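PDB 6QPS: polysaccharide Lyase Family 6 from Bacteroides cellulosilyticus, which is a mannuronic acid-specific alginate lyase that probably cleaves its polysaccharide substrate by calcium-assisted beta-elimination. Local coordinates for residues 181-186 with 215-220; 189-194 with 224-229. One frame throughout, in Å; residues are numbered along the deposited sequence. Where two conformers were deposited one is given.

Contact 1: 181-186 with 215-220. With ACT (acetate ion), chain D.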
# COMPACT_ATOMS: atom_id res chain seq x y z
N LEU A 181 -2.12 3.70 -6.67
CA LEU A 181 -3.02 2.55 -6.76
C LEU A 181 -4.18 2.72 -5.79
O LEU A 181 -4.01 2.62 -4.57
CB LEU A 181 -2.25 1.26 -6.52
CG LEU A 181 -2.98 -0.07 -6.53
CD1 LEU A 181 -3.73 -0.25 -7.79
CD2 LEU A 181 -1.99 -1.23 -6.36
N GLN A 182 -5.37 2.94 -6.34
CA GLN A 182 -6.60 3.02 -5.56
C GLN A 182 -7.43 1.75 -5.74
O GLN A 182 -7.68 1.32 -6.87
CB GLN A 182 -7.45 4.20 -6.04
CG GLN A 182 -8.85 4.29 -5.44
CD GLN A 182 -8.83 4.77 -4.00
OE1 GLN A 182 -8.24 5.80 -3.68
NE2 GLN A 182 -9.50 4.03 -3.11
N VAL A 183 -7.87 1.18 -4.63
CA VAL A 183 -8.88 0.12 -4.63
C VAL A 183 -10.23 0.79 -4.41
O VAL A 183 -10.53 1.27 -3.31
CB VAL A 183 -8.57 -0.95 -3.57
CG1 VAL A 183 -9.61 -2.07 -3.66
CG2 VAL A 183 -7.15 -1.51 -3.76
N TRP A 184 -11.05 0.82 -5.46
CA TRP A 184 -12.36 1.45 -5.41
C TRP A 184 -13.41 0.46 -4.95
O TRP A 184 -13.52 -0.63 -5.52
CB TRP A 184 -12.77 1.90 -6.80
CG TRP A 184 -11.97 3.04 -7.38
CD1 TRP A 184 -10.86 2.93 -8.17
CD2 TRP A 184 -12.26 4.44 -7.27
NE1 TRP A 184 -10.42 4.19 -8.54
CE2 TRP A 184 -11.27 5.13 -8.02
CE3 TRP A 184 -13.25 5.19 -6.62
CZ2 TRP A 184 -11.24 6.51 -8.11
CZ3 TRP A 184 -13.22 6.56 -6.73
CH2 TRP A 184 -12.21 7.21 -7.46
N LEU A 185 -14.18 0.84 -3.94
CA LEU A 185 -15.27 0.03 -3.43
C LEU A 185 -16.59 0.77 -3.58
O LEU A 185 -16.66 2.01 -3.49
CB LEU A 185 -15.08 -0.27 -1.95
CG LEU A 185 -13.70 -0.73 -1.52
CD1 LEU A 185 -13.65 -0.84 0.02
CD2 LEU A 185 -13.28 -2.04 -2.14
N SER A 186 -17.65 0.02 -3.82
CA SER A 186 -18.99 0.59 -3.80
C SER A 186 -19.90 -0.33 -3.00
O SER A 186 -19.55 -1.48 -2.73
CB SER A 186 -19.56 0.72 -5.20
OG SER A 186 -19.78 -0.56 -5.76
N ILE A 215 -0.85 3.54 -1.90
CA ILE A 215 -2.02 2.68 -1.99
C ILE A 215 -3.09 3.20 -1.03
O ILE A 215 -2.80 3.50 0.14
CB ILE A 215 -1.69 1.22 -1.64
CG1 ILE A 215 -0.61 0.62 -2.54
CG2 ILE A 215 -2.96 0.33 -1.67
CD1 ILE A 215 -0.20 -0.79 -2.18
N ARG A 216 -4.34 3.22 -1.49
CA ARG A 216 -5.50 3.50 -0.65
C ARG A 216 -6.52 2.39 -0.89
O ARG A 216 -6.88 2.11 -2.05
CB ARG A 216 -6.13 4.87 -0.94
CG ARG A 216 -7.24 5.24 0.07
CD ARG A 216 -8.07 6.39 -0.48
NE ARG A 216 -7.42 7.69 -0.43
CZ ARG A 216 -7.54 8.63 -1.35
NH1 ARG A 216 -8.19 8.42 -2.48
NH2 ARG A 216 -6.97 9.81 -1.17
N ILE A 217 -6.93 1.72 0.17
CA ILE A 217 -7.86 0.59 0.06
C ILE A 217 -9.23 1.05 0.56
O ILE A 217 -9.51 1.04 1.76
CB ILE A 217 -7.39 -0.65 0.82
CG1 ILE A 217 -5.91 -0.96 0.54
CG2 ILE A 217 -8.29 -1.87 0.42
CD1 ILE A 217 -5.39 -2.18 1.31
N GLY A 218 -10.12 1.43 -0.37
CA GLY A 218 -11.39 2.02 -0.02
C GLY A 218 -11.32 3.52 0.18
O GLY A 218 -10.34 4.17 -0.16
N HIS A 219 -12.41 4.05 0.75
CA HIS A 219 -12.56 5.46 1.12
C HIS A 219 -13.33 5.54 2.44
O HIS A 219 -13.98 4.58 2.87
CB HIS A 219 -13.39 6.24 0.10
CG HIS A 219 -12.75 6.44 -1.24
ND1 HIS A 219 -12.78 5.48 -2.24
CD2 HIS A 219 -12.15 7.53 -1.79
CE1 HIS A 219 -12.18 5.96 -3.32
NE2 HIS A 219 -11.79 7.20 -3.08
N SER A 220 -13.32 6.73 3.07
CA SER A 220 -14.15 6.93 4.26
C SER A 220 -15.56 6.38 4.06
O SER A 220 -16.11 5.68 4.93
CB SER A 220 -14.21 8.42 4.59
OG SER A 220 -14.74 9.14 3.49
C ACT D . -11.82 9.57 1.65
O ACT D . -11.29 8.63 2.23
OXT ACT D . -13.01 9.96 1.70
CH3 ACT D . -10.88 10.43 0.81
O HOH W 1 -14.24 3.18 -2.20
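Gln-182 and Arg-216 form the polar centre of two parallel strands, 181-183 and 215-218, whose axes over these short segments come within 4.9 Å, 8° from parallel. Between the backbones, Arg-216 N bonds Leu-181 O, Val-183 N bonds Arg-216 O (2.9 Å) and Gly-218 N bonds Val-183 O. On one face Leu-181 packs by Ile-215 and Val-183 by Ile-217, the closest side-chain atoms of the latter pair being Val-183 CB and Ile-217 CG2 at 4.1 Å. On the other, the chain of Gln-182 bends at chi2 (75°), bringing its amide over the second strand. OE1 of Gln-182 accepts from NH1 of Arg-216 at 2.9 Å, 28° out of the guanidinium plane. NE2 of Gln-182 donates to Gly-218 O at 3.1 Å and to Val-183 O at 3.0 Å, approaching both carbonyls from above their planes. Replaced by an alanine, Gln-182 would take its amide bonds with it, and Arg-216 NH1 and Gly-218 O would probably be left without this partner. Packing is close where Leu-185 CD1 lies 3.6 Å from Gly-218 CA and His-219 CE1 3.3 Å from Gln-182 NE2. Arg-216, Trp-184 and His-219 make the partly exposed side, where a water bridges His-219 ND1 to Leu-185 N and an acetate, probably from crystallisation, accepts hydrogen bonds from Ser-220 N and OG and Lys-249 NZ. The pair is one step between successive coils of a parallel beta-helix, the fold of this family. Strand 155-159 flanks 181-183, strand 244-249 flanks 215-218, and Phe-236 and Val-231 of strand 230-237 pack against Ile-215 and Ile-217 respectively.

Contact 2: 189-194 with 224-229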
# COMPACT_ATOMS: atom_id res chain seq x y z
N ASN A 189 -20.24 -3.42 -4.97
CA ASN A 189 -19.00 -4.08 -5.40
C ASN A 189 -17.88 -3.65 -4.45
O ASN A 189 -17.08 -2.77 -4.75
CB ASN A 189 -18.68 -3.74 -6.85
CG ASN A 189 -17.35 -4.29 -7.30
OD1 ASN A 189 -16.52 -3.58 -7.87
ND2 ASN A 189 -17.12 -5.57 -7.04
N HIS A 190 -17.81 -4.32 -3.30
CA HIS A 190 -16.79 -4.01 -2.30
C HIS A 190 -15.91 -5.20 -1.95
O HIS A 190 -14.71 -5.03 -1.72
CB HIS A 190 -17.42 -3.45 -1.01
CG HIS A 190 -18.49 -4.31 -0.40
ND1 HIS A 190 -18.22 -5.33 0.49
CD2 HIS A 190 -19.84 -4.30 -0.55
CE1 HIS A 190 -19.35 -5.90 0.87
NE2 HIS A 190 -20.34 -5.31 0.23
N LEU A 191 -16.46 -6.41 -1.91
CA LEU A 191 -15.71 -7.60 -1.49
C LEU A 191 -14.96 -8.09 -2.72
O LEU A 191 -15.55 -8.70 -3.62
CB LEU A 191 -16.65 -8.64 -0.89
CG LEU A 191 -15.98 -9.42 0.27
CD1 LEU A 191 -16.96 -10.21 1.12
CD2 LEU A 191 -14.91 -10.37 -0.22
N ASN A 192 -13.67 -7.76 -2.83
CA ASN A 192 -12.92 -7.91 -4.08
C ASN A 192 -11.97 -9.09 -4.13
O ASN A 192 -11.78 -9.67 -5.19
CB ASN A 192 -12.16 -6.64 -4.45
CG ASN A 192 -11.33 -6.09 -3.32
OD1 ASN A 192 -10.22 -6.55 -3.03
ND2 ASN A 192 -11.86 -5.05 -2.69
N ASN A 193 -11.31 -9.44 -3.02
CA ASN A 193 -10.27 -10.46 -3.06
C ASN A 193 -9.21 -10.12 -4.11
O ASN A 193 -8.64 -11.02 -4.76
CB ASN A 193 -10.85 -11.85 -3.31
CG ASN A 193 -11.61 -12.40 -2.13
OD1 ASN A 193 -11.01 -12.84 -1.14
ND2 ASN A 193 -12.94 -12.36 -2.21
N HIS A 194 -8.90 -8.84 -4.30
CA HIS A 194 -7.81 -8.51 -5.20
C HIS A 194 -6.48 -8.87 -4.55
O HIS A 194 -6.34 -8.90 -3.32
CB HIS A 194 -7.75 -7.01 -5.53
CG HIS A 194 -8.93 -6.46 -6.26
ND1 HIS A 194 -9.56 -7.11 -7.30
CD2 HIS A 194 -9.58 -5.28 -6.10
CE1 HIS A 194 -10.55 -6.36 -7.74
NE2 HIS A 194 -10.57 -5.24 -7.04
N GLN A 224 -16.76 0.93 6.08
CA GLN A 224 -17.38 -0.10 6.91
C GLN A 224 -17.62 -1.39 6.16
O GLN A 224 -18.13 -2.35 6.74
CB GLN A 224 -18.67 0.42 7.54
CG GLN A 224 -18.49 1.77 8.26
CD GLN A 224 -17.41 1.74 9.32
OE1 GLN A 224 -17.57 1.14 10.39
NE2 GLN A 224 -16.30 2.41 9.04
N LEU A 225 -17.22 -1.46 4.90
CA LEU A 225 -17.48 -2.62 4.06
C LEU A 225 -16.27 -3.55 4.00
O LEU A 225 -15.11 -3.12 4.06
CB LEU A 225 -17.82 -2.18 2.64
CG LEU A 225 -19.00 -1.22 2.52
CD1 LEU A 225 -19.13 -0.72 1.08
CD2 LEU A 225 -20.29 -1.88 3.01
N GLU A 226 -16.54 -4.84 3.81
CA GLU A 226 -15.48 -5.84 3.67
C GLU A 226 -14.87 -5.78 2.28
O GLU A 226 -15.58 -5.87 1.28
CB GLU A 226 -16.04 -7.25 3.95
CG GLU A 226 -15.02 -8.39 3.82
CD GLU A 226 -15.50 -9.77 4.30
OE1 GLU A 226 -16.63 -9.87 4.82
OE2 GLU A 226 -14.73 -10.74 4.15
N SER A 227 -13.55 -5.63 2.24
CA SER A 227 -12.77 -5.55 1.02
C SER A 227 -11.98 -6.83 0.74
O SER A 227 -12.04 -7.36 -0.37
CB SER A 227 -11.83 -4.34 1.13
OG SER A 227 -11.03 -4.17 -0.03
N ARG A 228 -11.24 -7.32 1.73
CA ARG A 228 -10.47 -8.54 1.60
C ARG A 228 -9.39 -8.42 0.51
O ARG A 228 -9.08 -9.39 -0.19
CB ARG A 228 -11.38 -9.75 1.39
CG ARG A 228 -10.84 -11.02 1.97
CD ARG A 228 -11.14 -11.19 3.45
NE ARG A 228 -10.55 -12.44 3.91
CZ ARG A 228 -9.54 -12.55 4.77
NH1 ARG A 228 -8.98 -11.47 5.31
NH2 ARG A 228 -9.08 -13.75 5.11
N THR A 229 -8.77 -7.24 0.42
CA THR A 229 -7.61 -7.06 -0.46
C THR A 229 -6.36 -7.60 0.23
O THR A 229 -6.17 -7.39 1.44
CB THR A 229 -7.41 -5.57 -0.75
OG1 THR A 229 -8.62 -5.01 -1.27
CG2 THR A 229 -6.30 -5.35 -1.78
O HOH W 2 -8.44 -12.26 -0.37
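His-190 to His-194 and Leu-225 to Thr-229 run nearly parallel, their end-to-end directions 7° apart, as irregular loops whose CA atoms come as near as 4.4 Å at Leu-191 and Ser-227. Ser-227 O receives Asn-192 N at 3.0 Å and, weakly, Asn-193 N. The ring of His-190 points its ND1 edge at Glu-226 O: with chi1 at 54°, CG is set between the backbone N and carbonyl carbon, and ND1 donates almost straight (173°) to Glu-226 O at 2.8 Å, the acceptor lying in the ring plane. Leu-225 lays CB over one face of the same ring in a CH-pi contact, so the imidazole is held both at an edge and on a face. Asn-192 is the buried polar hub. Its OD1 accepts two hydrogen bonds, each on a lone pair in the carbonyl plane: one from Thr-229 OG1 at 2.8 Å, the other from His-194 N at 2.9 Å, the latter closing an Asx turn. Its ND2 donates to Ser-227 OG at 2.9 Å. With both ends of the amide engaged, its rotation is fixed. Toward the surface, Leu-191 lies alongside Glu-226 and Arg-228, pointing the same way; its CD1 rests 3.5 Å from Glu-226 CD, while CD2 meets Arg-228 CB. A water joins Asn-193 OD1 to Arg-228 O, and the guanidinium of Arg-228 reaches on to His-252 O. The loops link strand 181-183 to 195-197 and strand 215-218 to 230-237, forming equivalent turns of successive coils. Asn-192 is backbone hydrogen-bonded to Asn-163, and Ser-227 to Cys-251, on the neighbouring coils, while Val-183 and Ile-217 pack against Thr-229.

Overall arrangement
Contacts 1 and 2 join the same two coils of the beta-helix, first along the strands and then through the loops that follow, with centres 9 Å apart. They meet directly: Leu-185 CD2 lies 3.3 Å from His-190 O and 3.4 Å from Asn-192 ND2, while Ile-217 CG2 packs 3.6 Å from both Thr-229 OG1 and Ser-227 OG, so apolar side chains of contact 1, one from the loop after strand 181-183 and one from strand 215-218, pack against the polar group of contact 2. Contact 1 is also close to the metal: the Arg-216 side chain is about 6 Å from the calcium ion, which is bound by Asn-210, Glu-213, Glu-242 and Glu-244. Contact 2 lies away from that site.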